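Local coordinates for Glyco_hydro_cc domain-containing protein (Trichoderma gamsii, PDB 6UBD), which probably binds beta-1,3-glucan oligosaccharides, as a fungal member of glycoside hydrolase family 128, whose other members cleave such glucans, at residues K47-W52 / N270-Y275; C204-D207 / P213-D216; Q222-I227 / G265-N270; D229-N234 / L238-T243. All coordinates share one frame; numbering follows the deposited sequence.

Interaction 1 (K47-W52 / N270-Y275); sequences KDHLSW and NAISKY
H49 lays its imidazole flat against helix 263-273 and meets two successive residues of it, I272 and S273. The CB of S273 stands 3.8 Å from the centroid of the H49 ring and only 10° off the ring normal, a CH-pi contact almost over the middle of one face. In H49 the CG is anti to the carbonyl carbon (chi1 -52°), which brings the ring over S273 and leaves the root of the side chain facing I272: H49 CB lies 3.6 Å from I272 CD1. The ring of H276 also meets this imidazole, at a steep angle. Putting an alanine in place of H49 would keep the touch on I272 but take away the flat face beneath S273, and would probably open a gap beside the helix.

The backbone of H49 takes part through water. Water 1 donates to H49 O at 2.7 Å and to I272 O at 2.9 Å, so two carbonyls that could not bond each other are joined by one donor molecule. L50 comes next and turns inward; its CD2 reaches I272 CD1 at 3.6 Å, the two side chains crossing at a slant. I272 CD1 thus touches both H49 CB and L50 CD2, which meet it from directions roughly at right angles. Both L50 and I272 also touch A35, on strand 35-38. Past L50, the backbone of S51 bonds to A35 and V69, and W52 enters strand 52-54. The last helix of a (beta/alpha)8 barrel packs in this way beside the seam where strand 35-38 pairs with strand 237-243.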
loop_
_atom_site.group_PDB
_atom_site.type_symbol
_atom_site.label_atom_id
_atom_site.label_comp_id
_atom_site.label_asym_id
_atom_site.label_seq_id
_atom_site.Cartn_x
_atom_site.Cartn_y
_atom_site.Cartn_z
ATOM N N LYS A 47 -10.148 -1.205 -13.488
ATOM C CA LYS A 47 -8.937 -1.057 -14.296
ATOM C C LYS A 47 -8.835 0.274 -15.067
ATOM O O LYS A 47 -7.760 0.908 -15.139
ATOM C CB LYS A 47 -8.845 -2.226 -15.312
ATOM C CG LYS A 47 -7.502 -2.419 -15.972
ATOM C CD LYS A 47 -7.618 -3.416 -17.085
ATOM C CE LYS A 47 -6.278 -3.667 -17.696
ATOM N NZ LYS A 47 -6.367 -4.633 -18.794
ATOM N N ASP A 48 -9.935 0.617 -15.746
ATOM C CA ASP A 48 -9.882 1.758 -16.705
ATOM C C ASP A 48 -9.692 3.123 -15.992
ATOM O O ASP A 48 -9.330 4.097 -16.640
ATOM C CB ASP A 48 -11.070 1.819 -17.625
ATOM C CG ASP A 48 -10.902 2.858 -18.709
ATOM O OD1 ASP A 48 -9.999 2.693 -19.508
ATOM O OD2 ASP A 48 -11.807 3.768 -18.847
ATOM N N HIS A 49 -9.819 3.160 -14.671
ATOM C CA HIS A 49 -9.679 4.423 -13.886
ATOM C C HIS A 49 -8.445 4.384 -12.970
ATOM O O HIS A 49 -8.239 5.360 -12.192
ATOM C CB HIS A 49 -10.958 4.666 -13.053
ATOM C CG HIS A 49 -12.209 4.618 -13.850
ATOM N ND1 HIS A 49 -12.490 5.506 -14.830
ATOM C CD2 HIS A 49 -13.239 3.751 -13.749
ATOM C CE1 HIS A 49 -13.629 5.160 -15.407
ATOM N NE2 HIS A 49 -14.115 4.094 -14.715
ATOM N N LEU A 50 -7.674 3.285 -13.005
ATOM C CA LEU A 50 -6.441 3.120 -12.208
ATOM C C LEU A 50 -5.237 3.407 -13.051
ATOM O O LEU A 50 -5.281 3.294 -14.314
ATOM C CB LEU A 50 -6.374 1.694 -11.670
ATOM C CG LEU A 50 -7.512 1.226 -10.773
ATOM C CD1 LEU A 50 -7.225 -0.171 -10.294
ATOM C CD2 LEU A 50 -7.780 2.117 -9.558
ATOM N N SER A 51 -4.080 3.593 -12.387
ATOM C CA SER A 51 -2.757 3.517 -13.077
ATOM C C SER A 51 -1.932 2.294 -12.620
ATOM O O SER A 51 -0.946 1.942 -13.341
ATOM C CB SER A 51 -1.933 4.791 -12.857
ATOM O OG SER A 51 -1.778 4.978 -11.464
ATOM N N TRP A 52 -2.192 1.745 -11.437
ATOM C CA TRP A 52 -1.247 0.801 -10.801
ATOM C C TRP A 52 -1.924 -0.175 -9.901
ATOM O O TRP A 52 -3.098 0.064 -9.448
ATOM C CB TRP A 52 -0.190 1.568 -9.972
ATOM C CG TRP A 52 -0.650 2.237 -8.716
ATOM C CD1 TRP A 52 -1.347 3.408 -8.631
ATOM C CD2 TRP A 52 -0.446 1.760 -7.376
ATOM N NE1 TRP A 52 -1.555 3.712 -7.319
ATOM C CE2 TRP A 52 -1.013 2.723 -6.500
ATOM C CE3 TRP A 52 0.219 0.643 -6.823
ATOM C CZ2 TRP A 52 -0.925 2.599 -5.112
ATOM C CZ3 TRP A 52 0.269 0.545 -5.458
ATOM C CH2 TRP A 52 -0.268 1.516 -4.624
ATOM N N ASN A 270 -16.994 4.842 -8.463
ATOM C CA ASN A 270 -17.614 6.146 -8.778
ATOM C C ASN A 270 -16.740 7.325 -8.356
ATOM O O ASN A 270 -16.674 8.295 -9.011
ATOM C CB ASN A 270 -19.050 6.232 -8.229
ATOM C CG ASN A 270 -20.003 5.233 -8.901
ATOM O OD1 ASN A 270 -19.727 4.687 -10.007
ATOM N ND2 ASN A 270 -20.996 4.851 -8.129
ATOM N N ALA A 271 -15.987 7.184 -7.276
ATOM C CA ALA A 271 -15.065 8.247 -6.745
ATOM C C ALA A 271 -13.874 8.397 -7.691
ATOM O O ALA A 271 -13.591 9.528 -8.132
ATOM C CB ALA A 271 -14.647 7.935 -5.325
ATOM N N ILE A 272 -13.207 7.299 -8.039
ATOM C CA ILE A 272 -11.995 7.413 -8.910
ATOM C C ILE A 272 -12.323 7.804 -10.336
ATOM O O ILE A 272 -11.552 8.511 -11.004
ATOM C CB ILE A 272 -11.161 6.113 -8.878
ATOM C CG1 ILE A 272 -11.873 4.907 -9.502
ATOM C CG2 ILE A 272 -10.692 5.830 -7.430
ATOM C CD1 ILE A 272 -11.036 3.622 -9.564
ATOM N N SER A 273 -13.545 7.515 -10.786
ATOM C CA SER A 273 -13.962 7.921 -12.161
ATOM C C SER A 273 -14.140 9.444 -12.240
ATOM O O SER A 273 -13.967 9.993 -13.359
ATOM C CB SER A 273 -15.213 7.160 -12.588
ATOM O OG SER A 273 -15.735 7.584 -13.862
ATOM N N LYS A 274 -14.423 10.124 -11.142
ATOM C CA LYS A 274 -14.572 11.602 -11.128
ATOM C C LYS A 274 -13.256 12.257 -11.553
ATOM O O LYS A 274 -13.283 13.446 -11.932
ATOM C CB LYS A 274 -14.928 12.161 -9.724
ATOM C CG LYS A 274 -16.271 11.785 -9.176
ATOM C CD LYS A 274 -16.494 12.347 -7.773
ATOM C CE LYS A 274 -17.673 11.695 -7.061
ATOM N NZ LYS A 274 -17.489 11.579 -5.567
ATOM N N TYR A 275 -12.098 11.603 -11.340
ATOM C CA TYR A 275 -10.773 12.197 -11.604
ATOM C C TYR A 275 -10.192 11.705 -12.914
ATOM O O TYR A 275 -9.065 12.062 -13.236
ATOM C CB TYR A 275 -9.891 11.916 -10.386
ATOM C CG TYR A 275 -10.361 12.653 -9.169
ATOM C CD1 TYR A 275 -10.014 13.984 -8.988
ATOM C CD2 TYR A 275 -11.256 12.076 -8.262
ATOM C CE1 TYR A 275 -10.537 14.733 -7.954
ATOM C CE2 TYR A 275 -11.748 12.816 -7.204
ATOM C CZ TYR A 275 -11.432 14.151 -7.076
ATOM O OH TYR A 275 -11.971 14.854 -6.037
HETATM O O HOH W 1 -8.700 7.954 -11.455
#

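Interaction 2 (C204-D207 / P213-D216); sequences CVFD and PCTD
C204 and C214 are joined covalently: their SG atoms lie 2.2 Å apart in a disulfide with a left-handed twist (chi3 -74°). In C214 the SG is anti to the carbonyl carbon (chi1 -54°), which turns it back across the gap to the strand that carries C204.

Hydrogen bonds reinforce the same pair. C214 N donates to C204 O at 3.0 Å with an N-H...O angle of 162°, coming in from above the carbonyl plane. Water 2 donates to C204 O and also to C214 O, 2.9 Å from each, so the C204 carbonyl accepts two bonds at once.

These residues make a small disulfide-locked beta hairpin at the C-terminal end of strand 197-206, just before helix 217-233, which D216 caps. V205 and P213 form its antiparallel non-hydrogen-bonded pair, their CA atoms 4.1 Å apart. A proline fits here, since this pairing asks no N-H of it.

Van der Waals contacts complete the pairing. On the face shared by V205 and P213, V205 CG1 approaches P213 N at 4.0 Å. On the disulfide's side, F206 brings its ring to the sulfur: C214 SG lies 4.5 Å from the centroid of the F206 ring, an oblique sulfur-aromatic contact, with F206 CE2 the closest ring atom at 3.9 Å. F206 is itself the centre of an inverse gamma turn, after which D207 forms a salt bridge with K176.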
loop_
_atom_site.group_PDB
_atom_site.type_symbol
_atom_site.label_atom_id
_atom_site.label_comp_id
_atom_site.label_asym_id
_atom_site.label_seq_id
_atom_site.Cartn_x
_atom_site.Cartn_y
_atom_site.Cartn_z
ATOM N N CYS A 204 -11.991 1.661 6.065
ATOM C CA CYS A 204 -12.767 2.306 7.163
ATOM C C CYS A 204 -12.819 1.329 8.352
ATOM O O CYS A 204 -13.424 0.240 8.254
ATOM C CB CYS A 204 -14.172 2.633 6.672
ATOM S SG CYS A 204 -15.214 3.603 7.804
ATOM N N VAL A 205 -12.153 1.705 9.437
ATOM C CA VAL A 205 -12.007 0.880 10.672
ATOM C C VAL A 205 -12.049 1.819 11.873
ATOM O O VAL A 205 -11.439 2.889 11.887
ATOM C CB VAL A 205 -10.702 0.070 10.685
ATOM C CG1 VAL A 205 -10.629 -0.819 11.933
ATOM C CG2 VAL A 205 -10.480 -0.722 9.418
ATOM N N PHE A 206 -12.813 1.384 12.875
ATOM C CA PHE A 206 -12.774 1.946 14.263
ATOM C C PHE A 206 -11.517 1.377 14.931
ATOM O O PHE A 206 -11.571 0.366 15.688
ATOM C CB PHE A 206 -14.092 1.635 14.988
ATOM C CG PHE A 206 -15.301 2.322 14.448
ATOM C CD1 PHE A 206 -15.617 3.647 14.748
ATOM C CD2 PHE A 206 -16.120 1.662 13.525
ATOM C CE1 PHE A 206 -16.770 4.230 14.223
ATOM C CE2 PHE A 206 -17.238 2.245 12.996
ATOM C CZ PHE A 206 -17.540 3.544 13.317
ATOM N N ASP A 207 -10.366 1.925 14.576
ATOM C CA ASP A 207 -9.079 1.309 14.906
ATOM C C ASP A 207 -8.844 1.273 16.412
ATOM O O ASP A 207 -8.276 0.270 16.893
ATOM C CB ASP A 207 -7.931 2.024 14.229
ATOM C CG ASP A 207 -7.716 3.499 14.502
ATOM O OD1 ASP A 207 -8.698 4.251 14.458
ATOM O OD2 ASP A 207 -6.518 3.885 14.659
ATOM N N PRO A 213 -13.888 -3.185 12.111
ATOM C CA PRO A 213 -14.183 -2.632 10.802
ATOM C C PRO A 213 -15.531 -1.910 10.779
ATOM O O PRO A 213 -16.468 -2.345 11.437
ATOM C CB PRO A 213 -14.259 -3.848 9.854
ATOM C CG PRO A 213 -13.469 -4.920 10.562
ATOM C CD PRO A 213 -13.729 -4.656 12.036
ATOM N N CYS A 214 -15.628 -0.823 10.020
ATOM C CA CYS A 214 -16.957 -0.171 9.755
ATOM C C CYS A 214 -17.898 -1.191 9.102
ATOM O O CYS A 214 -17.437 -2.001 8.272
ATOM C CB CYS A 214 -16.797 1.076 8.852
ATOM S SG CYS A 214 -15.589 2.284 9.505
ATOM N N THR A 215 -19.183 -1.129 9.454
ATOM C CA THR A 215 -20.212 -2.053 8.905
ATOM C C THR A 215 -21.487 -1.323 8.432
ATOM O O THR A 215 -22.390 -1.998 7.918
ATOM C CB THR A 215 -20.611 -3.096 9.967
ATOM O OG1 THR A 215 -21.057 -2.383 11.154
ATOM C CG2 THR A 215 -19.521 -4.092 10.293
ATOM N N ASP A 216 -21.515 -0.002 8.493
ATOM C CA ASP A 216 -22.660 0.788 8.022
ATOM C C ASP A 216 -22.411 1.210 6.576
ATOM O O ASP A 216 -21.517 2.018 6.324
ATOM C CB ASP A 216 -22.905 1.950 8.979
ATOM C CG ASP A 216 -24.134 2.769 8.653
ATOM O OD1 ASP A 216 -24.084 3.609 7.727
ATOM O OD2 ASP A 216 -25.102 2.612 9.412
HETATM O O HOH W 2 -15.333 -1.055 6.537
#

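Interaction 3 (Q222-I227 / G265-N270); sequences QWISDI and GQAYLN
This is an apolar helix-to-helix contact on the outside of the barrel, where I224 of helix 217-233 meets A267 and Y268 of helix 263-273. The two backbones come near enough for the CA atoms of I224 and Y268 to lie 6.2 Å apart. One isoleucine does the work from its side. CG1 of I224 is anti to the carbonyl carbon (chi1 -63°), which leaves CG2 anti to the backbone N, and that methyl presses on the opposite main chain, 3.7 Å from Y268 N and 3.8 Å from A267 C. It also comes up to the edge of the Y268 ring, near the ring plane, and not over a face. The other branch runs on to A267, I224 CD1 meeting A267 CB at 3.9 Å. The far end of Y268 leaves the contact: its hydroxyl bonds to G36 O in the first strand, and its ring meets W46 edge-to-face.

Away from the interface Q222 NE2 donates to D226 OD1 at 3.0 Å, from above the carboxylate plane, a link one turn along its own helix. Between these two segments the touching groups are methyls, backbone and CB, so shape decides the fit: the small A267 probably helps the helices come close, and the contact is of van der Waals kind, without a directional bond.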
loop_
_atom_site.group_PDB
_atom_site.type_symbol
_atom_site.label_atom_id
_atom_site.label_comp_id
_atom_site.label_asym_id
_atom_site.label_seq_id
_atom_site.Cartn_x
_atom_site.Cartn_y
_atom_site.Cartn_z
ATOM N N GLN A 222 -19.908 7.258 2.111
ATOM C CA GLN A 222 -19.492 8.651 2.293
ATOM C C GLN A 222 -17.969 8.713 2.603
ATOM O O GLN A 222 -17.317 9.652 2.122
ATOM C CB GLN A 222 -20.304 9.278 3.433
ATOM C CG GLN A 222 -20.085 10.773 3.509
ATOM C CD GLN A 222 -20.653 11.534 2.322
ATOM O OE1 GLN A 222 -21.853 11.430 1.978
ATOM N NE2 GLN A 222 -19.799 12.261 1.617
ATOM N N TRP A 223 -17.521 7.818 3.471
ATOM C CA TRP A 223 -16.047 7.760 3.819
ATOM C C TRP A 223 -15.157 7.553 2.567
ATOM O O TRP A 223 -14.130 8.262 2.387
ATOM C CB TRP A 223 -15.898 6.663 4.873
ATOM C CG TRP A 223 -14.521 6.599 5.507
ATOM C CD1 TRP A 223 -14.193 7.085 6.750
ATOM C CD2 TRP A 223 -13.357 5.902 5.009
ATOM N NE1 TRP A 223 -12.871 6.773 7.046
ATOM C CE2 TRP A 223 -12.375 6.023 6.014
ATOM C CE3 TRP A 223 -13.088 5.136 3.873
ATOM C CZ2 TRP A 223 -11.102 5.437 5.884
ATOM C CZ3 TRP A 223 -11.816 4.593 3.728
ATOM C CH2 TRP A 223 -10.842 4.741 4.720
ATOM N N ILE A 224 -15.576 6.641 1.695
ATOM C CA ILE A 224 -14.861 6.388 0.424
ATOM C C ILE A 224 -14.846 7.662 -0.433
ATOM O O ILE A 224 -13.803 8.039 -1.020
ATOM C CB ILE A 224 -15.384 5.142 -0.297
ATOM C CG1 ILE A 224 -15.143 3.869 0.536
ATOM C CG2 ILE A 224 -14.787 5.099 -1.684
ATOM C CD1 ILE A 224 -15.924 2.652 0.066
ATOM N N SER A 225 -16.049 8.255 -0.595
ATOM C CA SER A 225 -16.125 9.464 -1.441
ATOM C C SER A 225 -15.197 10.557 -0.897
ATOM O O SER A 225 -14.465 11.243 -1.613
ATOM C CB SER A 225 -17.562 9.931 -1.523
ATOM O OG SER A 225 -17.725 11.113 -2.315
ATOM N N ASP A 226 -15.324 10.786 0.406
ATOM C CA ASP A 226 -14.543 11.848 1.090
ATOM C C ASP A 226 -13.021 11.573 1.020
ATOM O O ASP A 226 -12.259 12.532 0.766
ATOM C CB ASP A 226 -14.991 11.977 2.552
ATOM C CG ASP A 226 -16.347 12.607 2.803
ATOM O OD1 ASP A 226 -16.915 13.178 1.849
ATOM O OD2 ASP A 226 -16.821 12.460 3.958
ATOM N N ILE A 227 -12.613 10.312 1.239
ATOM C CA ILE A 227 -11.160 10.019 1.278
ATOM C C ILE A 227 -10.526 10.151 -0.099
ATOM O O ILE A 227 -9.361 10.665 -0.224
ATOM C CB ILE A 227 -10.866 8.644 1.930
ATOM C CG1 ILE A 227 -9.514 8.741 2.646
ATOM C CG2 ILE A 227 -10.927 7.461 0.978
ATOM C CD1 ILE A 227 -9.051 7.516 3.375
ATOM N N GLY A 265 -17.403 -1.539 -3.342
ATOM C CA GLY A 265 -16.619 -1.506 -4.576
ATOM C C GLY A 265 -17.091 -0.456 -5.575
ATOM O O GLY A 265 -16.330 0.229 -6.311
ATOM N N GLN A 266 -18.431 -0.317 -5.677
ATOM C CA GLN A 266 -19.066 0.707 -6.548
ATOM C C GLN A 266 -18.751 2.109 -6.007
ATOM O O GLN A 266 -18.560 3.025 -6.790
ATOM C CB GLN A 266 -20.585 0.515 -6.576
ATOM C CG GLN A 266 -21.084 -0.729 -7.340
ATOM C CD GLN A 266 -22.511 -1.103 -7.023
ATOM O OE1 GLN A 266 -22.845 -2.241 -6.650
ATOM N NE2 GLN A 266 -23.360 -0.097 -7.181
ATOM N N ALA A 267 -18.732 2.312 -4.686
ATOM C CA ALA A 267 -18.414 3.665 -4.170
ATOM C C ALA A 267 -16.980 4.062 -4.620
ATOM O O ALA A 267 -16.730 5.153 -5.011
ATOM C CB ALA A 267 -18.538 3.673 -2.673
ATOM N N TYR A 268 -16.021 3.130 -4.544
ATOM C CA TYR A 268 -14.640 3.414 -5.024
ATOM C C TYR A 268 -14.646 3.693 -6.512
ATOM O O TYR A 268 -14.048 4.712 -6.945
ATOM C CB TYR A 268 -13.660 2.305 -4.638
ATOM C CG TYR A 268 -12.173 2.644 -4.861
ATOM C CD1 TYR A 268 -11.604 3.747 -4.206
ATOM C CD2 TYR A 268 -11.357 1.891 -5.704
ATOM C CE1 TYR A 268 -10.240 4.012 -4.353
ATOM C CE2 TYR A 268 -9.990 2.145 -5.847
ATOM C CZ TYR A 268 -9.444 3.221 -5.169
ATOM O OH TYR A 268 -8.072 3.439 -5.240
ATOM N N LEU A 269 -15.327 2.841 -7.299
ATOM C CA LEU A 269 -15.381 3.049 -8.777
ATOM C C LEU A 269 -15.889 4.452 -9.087
ATOM O O LEU A 269 -15.315 5.198 -9.937
ATOM C CB LEU A 269 -16.305 2.003 -9.398
ATOM C CG LEU A 269 -16.580 2.130 -10.895
ATOM C CD1 LEU A 269 -15.356 1.946 -11.683
ATOM C CD2 LEU A 269 -17.668 1.134 -11.329
ATOM N N ASN A 270 -16.994 4.842 -8.463
ATOM C CA ASN A 270 -17.614 6.146 -8.778
ATOM C C ASN A 270 -16.740 7.325 -8.356
ATOM O O ASN A 270 -16.674 8.295 -9.011
ATOM C CB ASN A 270 -19.050 6.232 -8.229
ATOM C CG ASN A 270 -20.003 5.233 -8.901
ATOM O OD1 ASN A 270 -19.727 4.687 -10.007
ATOM N ND2 ASN A 270 -20.996 4.851 -8.129
#

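Interaction 4 (D229-N234 / L238-T243); sequences DLFEAN and LAYAYT
Helix 217-233 runs over the outer side of strand 237-243, the two chains coming nearest at F231 and Y240, whose CA atoms are 7.5 Å apart. The rings of these two residues lie roughly parallel, with planes at 30°, but are offset enough that little of one ring lies over the other; their centroids are 5.2 Å apart. The touching is done at the near ends. F231 CD2 comes to 3.5 Å from Y240 CG, and F231 CB sits 3.5 Å from Y240 CD2, so the phenylalanine packs against the root and one flank of the tyrosine.

The tyrosine's other end is gripped by E232. Y240 OH donates to E232 OE2 at 2.6 Å, a short bond that uses the anti lone pair of the oxygen. The glutamate reaches it by bending at its second torsion (chi2 -74°), which turns the carboxylate back toward the strand; its plane stands 86° from that of the Y240 ring. This bond helps to hold the carboxylate in place and probably favours its charged form. With a phenylalanine in place of Y240 the ring packing could remain, but E232 OE2 would have no hydroxyl to accept from and the carboxylate would probably be freer to turn.

Around the pair, V199 of the neighbouring strand touches the side chains of both F231 and Y240, and I272 and Y268 of helix 263-273 also meet Y240. The carbonyls of F231 and E232 each accept a bond from K34 NZ. A helix lying over the outward residues of the strand that directly follows it is the alpha/beta packing of a (beta/alpha)8 barrel.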
loop_
_atom_site.group_PDB
_atom_site.type_symbol
_atom_site.label_atom_id
_atom_site.label_comp_id
_atom_site.label_asym_id
_atom_site.label_seq_id
_atom_site.Cartn_x
_atom_site.Cartn_y
_atom_site.Cartn_z
ATOM N N ASP A 229 -11.547 12.221 -2.450
ATOM C CA ASP A 229 -11.424 13.668 -2.702
ATOM C C ASP A 229 -10.218 14.234 -1.925
ATOM O O ASP A 229 -9.518 15.122 -2.443
ATOM C CB ASP A 229 -12.732 14.396 -2.337
ATOM C CG ASP A 229 -13.917 14.166 -3.265
ATOM O OD1 ASP A 229 -13.666 13.733 -4.430
ATOM O OD2 ASP A 229 -15.098 14.458 -2.826
ATOM N N LEU A 230 -10.104 13.845 -0.667
ATOM C CA LEU A 230 -9.005 14.365 0.202
ATOM C C LEU A 230 -7.640 13.987 -0.419
ATOM O O LEU A 230 -6.769 14.865 -0.559
ATOM C CB LEU A 230 -9.168 13.830 1.619
ATOM C CG LEU A 230 -8.214 14.365 2.738
ATOM C CD1 LEU A 230 -8.838 14.015 4.101
ATOM C CD2 LEU A 230 -6.819 13.826 2.685
ATOM N N PHE A 231 -7.494 12.717 -0.783
ATOM C CA PHE A 231 -6.191 12.255 -1.374
ATOM C C PHE A 231 -5.908 13.018 -2.671
ATOM O O PHE A 231 -4.758 13.423 -2.903
ATOM C CB PHE A 231 -6.252 10.742 -1.667
ATOM C CG PHE A 231 -6.259 9.816 -0.463
ATOM C CD1 PHE A 231 -5.735 10.161 0.776
ATOM C CD2 PHE A 231 -6.780 8.530 -0.585
ATOM C CE1 PHE A 231 -5.734 9.262 1.842
ATOM C CE2 PHE A 231 -6.735 7.618 0.470
ATOM C CZ PHE A 231 -6.152 7.986 1.678
ATOM N N GLU A 232 -6.890 13.154 -3.587
ATOM C CA GLU A 232 -6.643 13.825 -4.905
ATOM C C GLU A 232 -6.209 15.298 -4.703
ATOM O O GLU A 232 -5.309 15.776 -5.415
ATOM C CB GLU A 232 -7.837 13.652 -5.854
ATOM C CG GLU A 232 -8.033 12.222 -6.355
ATOM C CD GLU A 232 -7.016 11.774 -7.403
ATOM O OE1 GLU A 232 -6.216 12.628 -7.912
ATOM O OE2 GLU A 232 -7.019 10.506 -7.694
ATOM N N ALA A 233 -6.768 15.989 -3.708
ATOM C CA ALA A 233 -6.434 17.400 -3.441
ATOM C C ALA A 233 -5.105 17.545 -2.663
ATOM O O ALA A 233 -4.542 18.619 -2.763
ATOM C CB ALA A 233 -7.600 18.031 -2.722
ATOM N N ASN A 234 -4.662 16.526 -1.942
ATOM C CA ASN A 234 -3.502 16.690 -1.045
ATOM C C ASN A 234 -2.185 16.616 -1.875
ATOM O O ASN A 234 -1.907 15.574 -2.550
ATOM C CB ASN A 234 -3.499 15.634 0.062
ATOM C CG ASN A 234 -2.376 15.884 1.049
ATOM O OD1 ASN A 234 -1.217 15.573 0.793
ATOM N ND2 ASN A 234 -2.739 16.429 2.199
ATOM N N LEU A 238 0.816 10.945 -3.361
ATOM C CA LEU A 238 1.074 10.735 -4.818
ATOM C C LEU A 238 0.452 9.419 -5.328
ATOM O O LEU A 238 0.442 9.245 -6.554
ATOM C CB LEU A 238 2.572 10.838 -5.119
ATOM C CG LEU A 238 3.154 12.254 -4.976
ATOM C CD1 LEU A 238 4.532 12.300 -5.511
ATOM C CD2 LEU A 238 2.274 13.378 -5.591
ATOM N N ALA A 239 -0.063 8.548 -4.459
ATOM C CA ALA A 239 -0.715 7.277 -4.859
ATOM C C ALA A 239 -1.523 6.780 -3.688
ATOM O O ALA A 239 -1.161 7.021 -2.515
ATOM C CB ALA A 239 0.331 6.248 -5.277
ATOM N N TYR A 240 -2.623 6.063 -3.985
ATOM C CA TYR A 240 -3.449 5.426 -2.943
ATOM C C TYR A 240 -4.019 4.105 -3.467
ATOM O O TYR A 240 -4.218 3.972 -4.691
ATOM C CB TYR A 240 -4.545 6.361 -2.413
ATOM C CG TYR A 240 -5.476 6.936 -3.450
ATOM C CD1 TYR A 240 -6.569 6.185 -3.948
ATOM C CD2 TYR A 240 -5.273 8.212 -3.950
ATOM C CE1 TYR A 240 -7.426 6.711 -4.935
ATOM C CE2 TYR A 240 -6.149 8.758 -4.914
ATOM C CZ TYR A 240 -7.215 7.990 -5.411
ATOM O OH TYR A 240 -8.083 8.499 -6.402
ATOM N N ALA A 241 -4.394 3.201 -2.595
ATOM C CA ALA A 241 -4.857 1.864 -2.995
ATOM C C ALA A 241 -5.857 1.276 -1.979
ATOM O O ALA A 241 -5.558 1.059 -0.806
ATOM C CB ALA A 241 -3.692 0.919 -3.178
ATOM N N TYR A 242 -7.094 1.001 -2.464
ATOM C CA TYR A 242 -8.177 0.307 -1.703
ATOM C C TYR A 242 -7.771 -1.167 -1.470
ATOM O O TYR A 242 -7.497 -1.811 -2.477
ATOM C CB TYR A 242 -9.469 0.438 -2.545
ATOM C CG TYR A 242 -10.779 -0.025 -1.937
ATOM C CD1 TYR A 242 -10.950 -1.331 -1.505
ATOM C CD2 TYR A 242 -11.858 0.853 -1.820
ATOM C CE1 TYR A 242 -12.159 -1.751 -0.959
ATOM C CE2 TYR A 242 -13.087 0.441 -1.331
ATOM C CZ TYR A 242 -13.254 -0.863 -0.918
ATOM O OH TYR A 242 -14.504 -1.210 -0.389
ATOM N N THR A 243 -7.770 -1.644 -0.226
ATOM C CA THR A 243 -7.388 -3.041 0.076
ATOM C C THR A 243 -8.587 -3.988 0.055
ATOM O O THR A 243 -9.682 -3.642 0.570
ATOM C CB THR A 243 -6.609 -3.105 1.389
ATOM O OG1 THR A 243 -6.161 -4.482 1.476
ATOM C CG2 THR A 243 -7.370 -2.738 2.636
#

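Interactions 1, 3 and 4 form one continuous patch, each centre 11 Å from the other two, with helices 217-233 and 263-273 lying over strand 237-243. Y275 OH reaches D229 OD1 at 2.6 Å, a probable hydrogen bond between interactions 1 and 4. H49 CD2 meets L269 CD1 at 3.5 Å, joining 1 to 3, and Y268 CG packs on Y242 CD2 at 3.5 Å, joining 3 to 4. Interaction 2 stands apart from 1, their centres 23 Å from each other, but touches 3 where W223 CH2 meets C204 N at 3.6 Å. It lies at the C-terminal end of its strand, the end at which barrels of this fold usually bind their sugars.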